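Local coordinates for 361aa long hypothetical D-aminopeptidase (Pyrococcus horikoshii, PDB 2DRH), which is of unknown function but belongs to peptidase family S58 and probably acts as an aminopeptidase, at residues V81-L86 against G278-A283; I240-A245 against K260-G265. All coordinates share one frame; numbering follows the deposited sequence.

Contact 1: residues V81-L86 against G278-A283; sequences VGLIQL and GDIAVA
L83 holds CG anti to its carbonyl carbon (chi1 -62°), whereas L86 swings CG anti to its backbone N (chi1 -169°), and these two settings bring both leucine ends onto V282, a helix packed on a sheet face, consistent with the layered alpha/beta sandwich of the DmpA/ArgJ clan. The start of helix 83-89 lies over one face of strand 278-285. V282 receives the leucines with separate branches: CG2 of V282 meets CD2 of L83 at 4.1 Å, and CG1 of V282 meets CD1 of L86 at 4.1 Å. In both pairs the side chains cross obliquely. The other methyl of L83, CD1, reaches two residues back along the strand, to CG2 of I280 at 4.4 Å. I280 and V282 are alternate residues and so share this face, while A281 and A283 turn to helix 252-268 on the other side of the sheet. The contact is apolar and buried; V73 and A71 of the adjoining strand 65-73 also touch L83, and A69 touches L86. I84 of the second subunit packs on L83 as well. G82 sits at the N-cap with a positive phi of 106°, where a CB would be jammed against the carbonyl O of V81. G82 O accepts a hydrogen bond from N130 ND2 and a weak one from L86 N at 3.4 Å.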
loop_
_atom_site.group_PDB
_atom_site.type_symbol
_atom_site.label_atom_id
_atom_site.label_comp_id
_atom_site.label_asym_id
_atom_site.label_seq_id
_atom_site.Cartn_x
_atom_site.Cartn_y
_atom_site.Cartn_z
ATOM N N VAL A 81 -16.853 2.360 3.118
ATOM C CA VAL A 81 -17.347 1.321 2.240
ATOM C C VAL A 81 -17.066 1.762 0.799
ATOM O O VAL A 81 -17.416 2.883 0.413
ATOM C CB VAL A 81 -18.870 1.148 2.422
ATOM C CG1 VAL A 81 -19.397 0.077 1.476
ATOM C CG2 VAL A 81 -19.179 0.802 3.872
ATOM N N GLY A 82 -16.417 0.896 0.027
ATOM C CA GLY A 82 -16.134 1.213 -1.363
ATOM C C GLY A 82 -14.717 1.576 -1.783
ATOM O O GLY A 82 -14.456 1.687 -2.978
ATOM N N LEU A 83 -13.792 1.749 -0.843
ATOM C CA LEU A 83 -12.427 2.125 -1.229
ATOM C C LEU A 83 -11.585 1.075 -1.957
ATOM O O LEU A 83 -10.756 1.427 -2.805
ATOM C CB LEU A 83 -11.636 2.612 -0.010
ATOM C CG LEU A 83 -12.134 3.862 0.715
ATOM C CD1 LEU A 83 -11.225 4.125 1.907
ATOM C CD2 LEU A 83 -12.153 5.053 -0.241
ATOM N N ILE A 84 -11.766 -0.204 -1.640
ATOM C CA ILE A 84 -10.951 -1.220 -2.300
ATOM C C ILE A 84 -11.101 -1.230 -3.826
ATOM O O ILE A 84 -10.110 -1.333 -4.547
ATOM C CB ILE A 84 -11.231 -2.631 -1.713
ATOM C CG1 ILE A 84 -10.459 -2.811 -0.395
ATOM C CG2 ILE A 84 -10.800 -3.705 -2.683
ATOM C CD1 ILE A 84 -10.705 -1.709 0.640
ATOM N N GLN A 85 -12.323 -1.118 -4.326
ATOM C CA GLN A 85 -12.507 -1.123 -5.772
ATOM C C GLN A 85 -12.104 0.225 -6.357
ATOM O O GLN A 85 -11.654 0.298 -7.493
ATOM C CB GLN A 85 -13.961 -1.452 -6.152
ATOM C CG GLN A 85 -14.161 -1.673 -7.667
ATOM C CD GLN A 85 -15.472 -2.361 -8.001
ATOM O OE1 GLN A 85 -15.799 -3.409 -7.432
ATOM N NE2 GLN A 85 -16.232 -1.780 -8.936
ATOM N N LEU A 86 -12.266 1.294 -5.585
ATOM C CA LEU A 86 -11.883 2.610 -6.072
ATOM C C LEU A 86 -10.396 2.548 -6.438
ATOM O O LEU A 86 -9.979 2.980 -7.535
ATOM C CB LEU A 86 -12.138 3.675 -4.993
ATOM C CG LEU A 86 -12.030 5.143 -5.430
ATOM C CD1 LEU A 86 -12.797 6.027 -4.469
ATOM C CD2 LEU A 86 -10.566 5.568 -5.506
ATOM N N GLY A 278 -10.684 8.930 12.400
ATOM C CA GLY A 278 -10.787 8.405 11.056
ATOM C C GLY A 278 -10.604 9.514 10.030
ATOM O O GLY A 278 -11.557 10.203 9.661
ATOM N N ASP A 279 -9.367 9.688 9.581
ATOM C CA ASP A 279 -9.040 10.710 8.599
ATOM C C ASP A 279 -8.839 10.089 7.219
ATOM O O ASP A 279 -7.906 9.306 6.997
ATOM C CB ASP A 279 -7.789 11.455 9.043
ATOM C CG ASP A 279 -7.938 12.068 10.427
ATOM O OD1 ASP A 279 -9.036 11.958 11.018
ATOM O OD2 ASP A 279 -6.958 12.665 10.925
ATOM N N ILE A 280 -9.735 10.431 6.298
ATOM C CA ILE A 280 -9.680 9.899 4.945
ATOM C C ILE A 280 -10.037 10.950 3.893
ATOM O O ILE A 280 -10.941 11.769 4.085
ATOM C CB ILE A 280 -10.644 8.717 4.794
ATOM C CG1 ILE A 280 -10.218 7.583 5.732
ATOM C CG2 ILE A 280 -10.693 8.259 3.339
ATOM C CD1 ILE A 280 -11.175 6.431 5.732
ATOM N N ALA A 281 -9.317 10.906 2.779
ATOM C CA ALA A 281 -9.519 11.830 1.672
ATOM C C ALA A 281 -9.841 11.069 0.398
ATOM O O ALA A 281 -9.209 10.061 0.090
ATOM C CB ALA A 281 -8.267 12.661 1.466
ATOM N N VAL A 282 -10.835 11.549 -0.337
ATOM C CA VAL A 282 -11.217 10.931 -1.596
ATOM C C VAL A 282 -11.200 12.005 -2.688
ATOM O O VAL A 282 -11.866 13.030 -2.572
ATOM C CB VAL A 282 -12.621 10.300 -1.504
ATOM C CG1 VAL A 282 -13.054 9.798 -2.868
ATOM C CG2 VAL A 282 -12.606 9.137 -0.501
ATOM N N ALA A 283 -10.426 11.771 -3.740
ATOM C CA ALA A 283 -10.322 12.731 -4.831
ATOM C C ALA A 283 -10.769 12.139 -6.157
ATOM O O ALA A 283 -10.510 10.969 -6.446
ATOM C CB ALA A 283 -8.894 13.224 -4.946
#

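Contact 2: residues I240-A245 against K260-G265; sequences IIMIIA and KRAIVG
M242 and I244 project from one face of strand 240-246 and meet A262 and I263 of helix 252-268 through apolar contacts. The methionine chain is bent at both chi2 (145°) and chi3 (-80°), which lays the sulfur beside A262 and carries the terminal methyl on to the next residue. SD of M242 stands 4.1 Å from CB of A262, and CE of M242 comes within 4.2 Å of CD1 of I263. The bond from CA to CB of I263 is directed away from the strand, yet CD1 comes back far enough to receive that methyl. I244 approaches A262 from further along the strand, its CD1 lying 4.2 Å from A262 CB, so the small alanine side chain is touched by two strand residues. V319 of helix 309-328 also packs on A262.

The polar atom nearest the strand is the carbonyl O of A262, 3.9 Å from SD of M242, a van der Waals approach of sulfur to backbone.

Backbone hydrogen bonds describe the two elements themselves. The helix is kinked here: I263 N hydrogen-bonds to K260 O at 3.2 Å and V264 N to R261 O, each reaching back three residues. M242 pairs through its backbone with I280 and V282 on strand 278-285.

Charged groups lie on the far side of the helix. K260 NZ and R261 NH2 hydrogen-bond to carbonyl oxygens of V73 and A273, respectively, of the third subunit, while R261 makes a cation-pi contact with F312.

The axes of segments 240-245 and 260-265 come within 9.4 Å, at 121° between their N-to-C directions, and with strand 278-285 running parallel to 240-246 these elements make up a beta-alpha-beta unit.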
loop_
_atom_site.group_PDB
_atom_site.type_symbol
_atom_site.label_atom_id
_atom_site.label_comp_id
_atom_site.label_asym_id
_atom_site.label_seq_id
_atom_site.Cartn_x
_atom_site.Cartn_y
_atom_site.Cartn_z
ATOM N N ILE A 240 -12.489 12.683 10.359
ATOM C CA ILE A 240 -12.770 13.642 9.287
ATOM C C ILE A 240 -12.668 13.042 7.889
ATOM O O ILE A 240 -11.765 12.262 7.588
ATOM C CB ILE A 240 -11.840 14.890 9.358
ATOM C CG1 ILE A 240 -12.088 15.789 8.134
ATOM C CG2 ILE A 240 -10.377 14.459 9.436
ATOM C CD1 ILE A 240 -11.273 17.060 8.098
ATOM N N ILE A 241 -13.618 13.410 7.038
ATOM C CA ILE A 241 -13.636 12.925 5.669
ATOM C C ILE A 241 -13.430 14.126 4.768
ATOM O O ILE A 241 -14.089 15.152 4.932
ATOM C CB ILE A 241 -14.993 12.261 5.314
ATOM C CG1 ILE A 241 -15.287 11.105 6.287
ATOM C CG2 ILE A 241 -14.971 11.776 3.864
ATOM C CD1 ILE A 241 -14.234 9.991 6.291
ATOM N N MET A 242 -12.508 14.004 3.824
ATOM C CA MET A 242 -12.233 15.097 2.901
ATOM C C MET A 242 -12.539 14.639 1.491
ATOM O O MET A 242 -11.987 13.649 1.017
ATOM C CB MET A 242 -10.770 15.539 3.026
ATOM C CG MET A 242 -10.482 16.269 4.330
ATOM S SD MET A 242 -8.839 15.965 5.009
ATOM C CE MET A 242 -9.147 14.372 5.792
ATOM N N ILE A 243 -13.443 15.347 0.830
ATOM C CA ILE A 243 -13.819 14.999 -0.535
ATOM C C ILE A 243 -13.278 16.070 -1.464
ATOM O O ILE A 243 -13.635 17.245 -1.357
ATOM C CB ILE A 243 -15.353 14.913 -0.694
ATOM C CG1 ILE A 243 -15.924 13.901 0.302
ATOM C CG2 ILE A 243 -15.712 14.506 -2.125
ATOM C CD1 ILE A 243 -15.395 12.491 0.121
ATOM N N ILE A 244 -12.407 15.659 -2.373
ATOM C CA ILE A 244 -11.806 16.590 -3.311
ATOM C C ILE A 244 -12.327 16.365 -4.724
ATOM O O ILE A 244 -12.443 15.225 -5.190
ATOM C CB ILE A 244 -10.272 16.444 -3.348
ATOM C CG1 ILE A 244 -9.709 16.356 -1.925
ATOM C CG2 ILE A 244 -9.662 17.619 -4.107
ATOM C CD1 ILE A 244 -10.057 17.522 -1.046
ATOM N N ALA A 245 -12.645 17.462 -5.400
ATOM C CA ALA A 245 -13.126 17.399 -6.777
ATOM C C ALA A 245 -12.325 18.393 -7.608
ATOM O O ALA A 245 -11.925 19.449 -7.111
ATOM C CB ALA A 245 -14.612 17.742 -6.839
ATOM N N LYS A 260 -3.718 12.702 -1.052
ATOM C CA LYS A 260 -2.725 12.865 0.011
ATOM C C LYS A 260 -2.463 14.314 0.407
ATOM O O LYS A 260 -2.126 14.600 1.557
ATOM C CB LYS A 260 -1.386 12.256 -0.410
ATOM C CG LYS A 260 -1.273 10.758 -0.290
ATOM C CD LYS A 260 0.178 10.332 -0.500
ATOM C CE LYS A 260 0.347 8.820 -0.422
ATOM N NZ LYS A 260 1.765 8.445 -0.654
ATOM N N ARG A 261 -2.598 15.224 -0.554
ATOM C CA ARG A 261 -2.344 16.634 -0.313
ATOM C C ARG A 261 -3.394 17.266 0.585
ATOM O O ARG A 261 -3.167 18.326 1.183
ATOM C CB ARG A 261 -2.244 17.372 -1.656
ATOM C CG ARG A 261 -1.108 16.854 -2.534
ATOM C CD ARG A 261 0.219 16.863 -1.765
ATOM N NE ARG A 261 1.365 16.462 -2.577
ATOM C CZ ARG A 261 1.634 15.217 -2.947
ATOM N NH1 ARG A 261 0.842 14.221 -2.583
ATOM N NH2 ARG A 261 2.707 14.967 -3.676
ATOM N N ALA A 262 -4.540 16.611 0.691
ATOM C CA ALA A 262 -5.606 17.104 1.544
ATOM C C ALA A 262 -5.147 17.084 3.003
ATOM O O ALA A 262 -5.607 17.886 3.816
ATOM C CB ALA A 262 -6.854 16.238 1.379
ATOM N N ILE A 263 -4.235 16.173 3.330
ATOM C CA ILE A 263 -3.738 16.066 4.697
ATOM C C ILE A 263 -2.900 17.273 5.084
ATOM O O ILE A 263 -2.781 17.604 6.268
ATOM C CB ILE A 263 -2.900 14.792 4.890
ATOM C CG1 ILE A 263 -3.723 13.578 4.473
ATOM C CG2 ILE A 263 -2.492 14.651 6.356
ATOM C CD1 ILE A 263 -5.051 13.466 5.200
ATOM N N VAL A 264 -2.307 17.934 4.095
ATOM C CA VAL A 264 -1.513 19.112 4.395
ATOM C C VAL A 264 -2.442 20.183 4.979
ATOM O O VAL A 264 -2.101 20.845 5.962
ATOM C CB VAL A 264 -0.812 19.657 3.133
ATOM C CG1 VAL A 264 -0.025 20.913 3.482
ATOM C CG2 VAL A 264 0.124 18.601 2.564
ATOM N N GLY A 265 -3.621 20.337 4.378
ATOM C CA GLY A 265 -4.578 21.313 4.864
ATOM C C GLY A 265 -5.086 20.937 6.249
ATOM O O GLY A 265 -5.240 21.792 7.116
#

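Overall arrangement
Contacts 1 and 2 have centres about 11 Å apart and share one mixed sheet, in which strands 240-246 and 278-285 are parallel neighbours. Along the chain, segment 81-86 comes first, both segments of contact 2 follow, and 278-283 closes the series. Helix 83-89 lies on one face of the sheet and helix 252-268 on the other, giving a layered alpha/beta core. Strand 278-285 serves both: V282 O and I244 N form a probable hydrogen bond at 2.7 Å, and A281 CB packs on A262 CB at 3.8 Å. The helices also face different neighbouring subunits, linking this core to the four-chain assembly.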